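Local coordinates for hyaluronidase (Thermobaculum terrenum, PDB 5DIY), which probably removes O-linked N-acetylglucosamine from modified proteins as a family 84 glycoside hydrolase, here crystallised as an active-site mutant, at residues 39-43 with 117-121; 77-83 with 111-117. All coordinates share one frame; numbering follows the deposited sequence.

After strand 6-11 and helix 20-32 the chain enters strand 37-40 and residues 41-43, then runs through helix 58-73 to strand 77-82. Helix 93-108 carries it back to strand 113-117, where contact 2 (77-83 with 111-117) closes a short beta-alpha-beta loop. Starting at Phe117, the residue they share, contact 1 (39-43 with 117-121) closes the longer loop around it, so the two nest without crossing. Strand 37-40 also lies beside strand 77-82, with probable hydrogen bonds from Tyr40 N to Thr79 O and from Ala81 N to Tyr40 O. Contact 2 pairs the third and fourth barrel strands, and contact 1 joins the C-terminal ends of the second and fourth at the sugar site.

Contact 1. Residues 39-43 with 117-121; sequences IYAPK and FFDNV. Unlike the reference sequence in segment 117-121: Asn120 (reference Asp). With NAG (2-acetamido-2-deoxy-beta-D-glucopyranose), chain E.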
# COMPACT_ATOMS: atom_id res chain seq x y z
N ILE C 39 6.62 9.97 11.63
CA ILE C 39 5.39 10.52 12.18
C ILE C 39 4.56 9.41 12.83
O ILE C 39 4.22 8.41 12.19
CB ILE C 39 4.53 11.25 11.11
CG1 ILE C 39 5.25 12.51 10.63
CG2 ILE C 39 3.17 11.64 11.69
CD1 ILE C 39 4.74 13.04 9.30
N TYR C 40 4.23 9.62 14.10
CA TYR C 40 3.31 8.74 14.82
C TYR C 40 1.88 9.17 14.53
O TYR C 40 1.46 10.24 14.96
CB TYR C 40 3.58 8.79 16.33
CG TYR C 40 2.68 7.89 17.10
CD1 TYR C 40 3.01 6.56 17.31
CD2 TYR C 40 1.46 8.35 17.61
CE1 TYR C 40 2.18 5.71 18.01
CE2 TYR C 40 0.62 7.50 18.31
CZ TYR C 40 0.99 6.18 18.51
OH TYR C 40 0.16 5.33 19.21
N ALA C 41 1.13 8.33 13.80
CA ALA C 41 -0.27 8.61 13.49
C ALA C 41 -1.15 7.39 13.17
O ALA C 41 -1.95 7.45 12.23
CB ALA C 41 -0.33 9.61 12.34
N PRO C 42 -1.02 6.28 13.93
CA PRO C 42 -1.85 5.12 13.60
C PRO C 42 -3.33 5.41 13.83
O PRO C 42 -3.71 5.87 14.91
CB PRO C 42 -1.35 4.03 14.55
CG PRO C 42 -0.74 4.76 15.69
CD PRO C 42 -0.15 6.01 15.09
N LYS C 43 -4.15 5.16 12.80
CA LYS C 43 -5.58 5.48 12.84
C LYS C 43 -6.34 4.72 13.92
O LYS C 43 -7.30 5.26 14.46
CB LYS C 43 -6.25 5.22 11.47
CG LYS C 43 -5.95 6.26 10.39
CD LYS C 43 -6.77 7.54 10.57
CE LYS C 43 -6.72 8.43 9.34
NZ LYS C 43 -5.35 8.88 8.97
N PHE C 117 -3.87 16.58 11.84
CA PHE C 117 -4.45 16.07 10.59
C PHE C 117 -5.96 16.20 10.54
O PHE C 117 -6.62 16.00 11.56
CB PHE C 117 -4.05 14.60 10.35
CG PHE C 117 -2.56 14.35 10.35
CD1 PHE C 117 -1.63 15.35 10.05
CD2 PHE C 117 -2.08 13.07 10.60
CE1 PHE C 117 -0.27 15.08 10.05
CE2 PHE C 117 -0.73 12.79 10.59
CZ PHE C 117 0.18 13.80 10.32
N PHE C 118 -6.48 16.54 9.36
CA PHE C 118 -7.92 16.70 9.11
C PHE C 118 -8.39 15.86 7.91
O PHE C 118 -9.39 16.19 7.27
CB PHE C 118 -8.25 18.18 8.90
CG PHE C 118 -7.85 19.05 10.05
CD1 PHE C 118 -8.68 19.19 11.15
CD2 PHE C 118 -6.63 19.71 10.05
CE1 PHE C 118 -8.31 19.97 12.23
CE2 PHE C 118 -6.25 20.50 11.13
CZ PHE C 118 -7.10 20.63 12.22
N ASP C 119 -7.66 14.79 7.61
CA ASP C 119 -8.08 13.84 6.58
C ASP C 119 -9.26 12.99 7.06
O ASP C 119 -9.36 12.68 8.24
CB ASP C 119 -6.93 12.92 6.16
CG ASP C 119 -6.33 12.14 7.33
OD1 ASP C 119 -5.89 12.79 8.30
OD2 ASP C 119 -6.30 10.90 7.26
N ASN C 120 -10.14 12.62 6.13
CA ASN C 120 -11.28 11.75 6.40
C ASN C 120 -12.17 12.26 7.54
O ASN C 120 -12.37 11.59 8.55
CB ASN C 120 -10.80 10.31 6.66
CG ASN C 120 -9.95 9.76 5.53
OD1 ASN C 120 -9.94 10.29 4.42
ND2 ASN C 120 -9.22 8.69 5.82
N VAL C 121 -12.65 13.48 7.34
CA VAL C 121 -13.65 14.12 8.19
C VAL C 121 -14.71 14.70 7.25
O VAL C 121 -14.47 14.76 6.03
CB VAL C 121 -13.03 15.23 9.09
CG1 VAL C 121 -11.92 14.64 9.95
CG2 VAL C 121 -12.53 16.42 8.28
C1 NAG E . -6.48 7.60 3.56
C2 NAG E . -5.82 7.96 4.91
C3 NAG E . -4.73 6.99 5.36
C4 NAG E . -4.94 5.62 4.74
C5 NAG E . -4.84 5.75 3.23
C6 NAG E . -5.05 4.42 2.50
C7 NAG E . -4.44 9.84 4.08
C8 NAG E . -4.10 11.29 4.29
N2 NAG E . -5.35 9.34 4.91
O3 NAG E . -4.74 6.91 6.79
O4 NAG E . -3.93 4.72 5.18
O5 NAG E . -5.70 6.76 2.69
O6 NAG E . -6.28 3.79 2.87
O7 NAG E . -3.91 9.18 3.20
O HOH W 1 -6.22 11.31 10.64
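Lys43 and Asp119 meet from opposite directions in a salt bridge, NZ to OD2 2.8 Å, made on the syn lone pair of OD2. The lysine chain bends at chi2 (-78°) and again at chi4 (-61°), which brings the ammonium over to the carboxylate. A water receives a weak bond from Lys43 NZ and donates to Asp119 OD1 at 2.8 Å, so both carboxylate oxygens are engaged. The same two groups hold the sugar: Lys43 NZ donates to O3 of NAG at 3.0 Å, and NAG N2 donates to Asp119 OD2 at 3.0 Å, nearly straight at 166°. Gly12 and Asp228 add further bonds to the sugar. OD2 thus takes two donors, and the bond from N2 probably helps to fix the turn of the acetamido group. Asn120, engineered in place of the natural aspartate that is the predicted proton donor, places ND2 3.6 Å from NAG C2, while its amide is hydrogen-bonded to Tyr14 and Tyr168. Apart from these polar groups, the Phe117 ring presents its edge to Ala41 CB (3.7 Å from CE2) and to Ile39 CG2 (3.9 Å from CZ). The arrangement is that of a TIM-barrel glycosidase site, with sugar-binding residues on loops at the C-terminal ends of the strands.

Contact 2. Residues 77-83 with 111-117; sequences NFTFAIS and VHSIGIF
Thr79 and Ser113 join their hydroxyls, OG1 to OG 2.7 Å, one of several polar links between two parallel strands. Along the backbone, Gly115 N donates to Phe80 O (2.7 Å, 169°), Ile82 N to Gly115 O (2.8 Å) and Phe117 N to Ile82 O (2.9 Å), the last almost in line with the carbonyl. Ile82 N instead approaches from above the Gly115 carbonyl plane. The bond from Phe80 N to Ser113 O is weak. At the strand start, a water donates to Asn77 OD1 and Phe78 O and accepts from Ser113 N. With chi1 at -171°, Asn77 extends its amide across the His112 side chain, their planes 19° apart; OD1 lies 3.4 Å from NE2 at a poor angle for a bond. Replacing Asn77 by an alanine is likely to deprive that water of one of its two acceptors and to take the amide away from beside the His112 ring.

Apolar contacts fall on both faces of the sheet. Ala81 CB packs 3.4 Å from Phe117 CE2; Gly115, paired with Ala81, lets the strands close to 3.8 Å between CA atoms, where a side chain would strike that methyl. On the other face Ile82 CG2 meets Ile116 CG1, and Phe80 and Ile114 lean on Ile103 of helix 93-108. Phe78 CD1 touches Val111 CG2 near helix 58-73. The strands and helix 93-108 form a beta-alpha-beta unit, the repeating element of the eight-stranded TIM barrel.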
# COMPACT_ATOMS: atom_id res chain seq x y z
N ASN C 77 13.91 12.55 13.31
CA ASN C 77 13.01 13.52 13.94
C ASN C 77 11.67 12.84 14.19
O ASN C 77 11.03 12.38 13.25
CB ASN C 77 12.83 14.75 13.04
CG ASN C 77 12.08 15.89 13.73
OD1 ASN C 77 12.13 16.06 14.95
ND2 ASN C 77 11.38 16.69 12.94
N PHE C 78 11.28 12.75 15.46
CA PHE C 78 10.00 12.15 15.85
C PHE C 78 8.92 13.24 15.85
O PHE C 78 9.06 14.25 16.54
CB PHE C 78 10.11 11.53 17.24
CG PHE C 78 8.88 10.78 17.69
CD1 PHE C 78 7.75 11.45 18.15
CD2 PHE C 78 8.87 9.38 17.71
CE1 PHE C 78 6.63 10.75 18.59
CE2 PHE C 78 7.76 8.68 18.15
CZ PHE C 78 6.64 9.37 18.59
N THR C 79 7.85 13.00 15.09
CA THR C 79 6.68 13.88 15.08
C THR C 79 5.50 13.14 15.68
O THR C 79 5.17 12.03 15.27
CB THR C 79 6.34 14.32 13.65
OG1 THR C 79 7.41 15.11 13.12
CG2 THR C 79 5.04 15.14 13.59
N PHE C 80 4.86 13.76 16.67
CA PHE C 80 3.62 13.26 17.24
C PHE C 80 2.48 13.91 16.48
O PHE C 80 2.42 15.14 16.42
CB PHE C 80 3.50 13.59 18.73
CG PHE C 80 2.17 13.21 19.32
CD1 PHE C 80 1.90 11.89 19.66
CD2 PHE C 80 1.17 14.16 19.49
CE1 PHE C 80 0.66 11.53 20.17
CE2 PHE C 80 -0.06 13.81 20.01
CZ PHE C 80 -0.32 12.50 20.35
N ALA C 81 1.59 13.11 15.91
CA ALA C 81 0.40 13.64 15.25
C ALA C 81 -0.88 13.37 16.04
O ALA C 81 -0.97 12.39 16.78
CB ALA C 81 0.27 13.10 13.84
N ILE C 82 -1.85 14.26 15.85
CA ILE C 82 -3.17 14.18 16.47
C ILE C 82 -4.21 14.48 15.37
O ILE C 82 -3.93 15.26 14.45
CB ILE C 82 -3.27 15.16 17.68
CG1 ILE C 82 -4.55 14.93 18.50
CG2 ILE C 82 -3.14 16.62 17.26
CD1 ILE C 82 -4.46 13.74 19.43
N SER C 83 -5.37 13.84 15.45
CA SER C 83 -6.44 13.98 14.46
C SER C 83 -7.75 14.30 15.17
O SER C 83 -8.49 13.39 15.55
CB SER C 83 -6.57 12.69 13.64
OG SER C 83 -5.35 12.39 12.99
N VAL C 111 9.96 16.67 21.80
CA VAL C 111 9.33 16.72 20.49
C VAL C 111 8.93 18.16 20.19
O VAL C 111 8.14 18.77 20.93
CB VAL C 111 8.08 15.79 20.41
CG1 VAL C 111 7.34 15.96 19.09
CG2 VAL C 111 8.49 14.34 20.61
N HIS C 112 9.49 18.71 19.11
CA HIS C 112 9.14 20.06 18.61
C HIS C 112 8.27 20.04 17.35
O HIS C 112 7.74 21.08 16.96
CB HIS C 112 10.42 20.88 18.35
CG HIS C 112 11.29 20.31 17.27
ND1 HIS C 112 11.17 20.66 15.95
CD2 HIS C 112 12.29 19.40 17.33
CE1 HIS C 112 12.06 20.00 15.23
NE2 HIS C 112 12.76 19.23 16.05
N SER C 113 8.13 18.87 16.71
CA SER C 113 7.31 18.71 15.51
C SER C 113 5.99 18.01 15.86
O SER C 113 5.98 16.92 16.43
CB SER C 113 8.05 17.91 14.44
OG SER C 113 7.25 17.79 13.27
N ILE C 114 4.89 18.67 15.51
CA ILE C 114 3.56 18.20 15.85
C ILE C 114 2.75 18.09 14.57
O ILE C 114 2.74 19.02 13.76
CB ILE C 114 2.86 19.15 16.85
CG1 ILE C 114 3.66 19.27 18.16
CG2 ILE C 114 1.42 18.71 17.13
CD1 ILE C 114 3.69 18.02 19.03
N GLY C 115 2.08 16.95 14.39
CA GLY C 115 1.16 16.74 13.27
C GLY C 115 -0.27 17.02 13.69
O GLY C 115 -0.71 16.53 14.73
N ILE C 116 -1.00 17.81 12.91
CA ILE C 116 -2.43 18.03 13.17
C ILE C 116 -3.19 17.73 11.88
O ILE C 116 -3.16 18.52 10.93
CB ILE C 116 -2.73 19.45 13.71
CG1 ILE C 116 -1.84 19.77 14.92
CG2 ILE C 116 -4.20 19.57 14.10
CD1 ILE C 116 -2.07 21.13 15.54
N PHE C 117 -3.87 16.58 11.84
CA PHE C 117 -4.45 16.07 10.59
C PHE C 117 -5.96 16.20 10.54
O PHE C 117 -6.62 16.00 11.56
CB PHE C 117 -4.05 14.60 10.35
CG PHE C 117 -2.56 14.35 10.35
CD1 PHE C 117 -1.63 15.35 10.05
CD2 PHE C 117 -2.08 13.07 10.60
CE1 PHE C 117 -0.27 15.08 10.05
CE2 PHE C 117 -0.73 12.79 10.59
CZ PHE C 117 0.18 13.80 10.32
O HOH W 2 10.29 16.76 17.07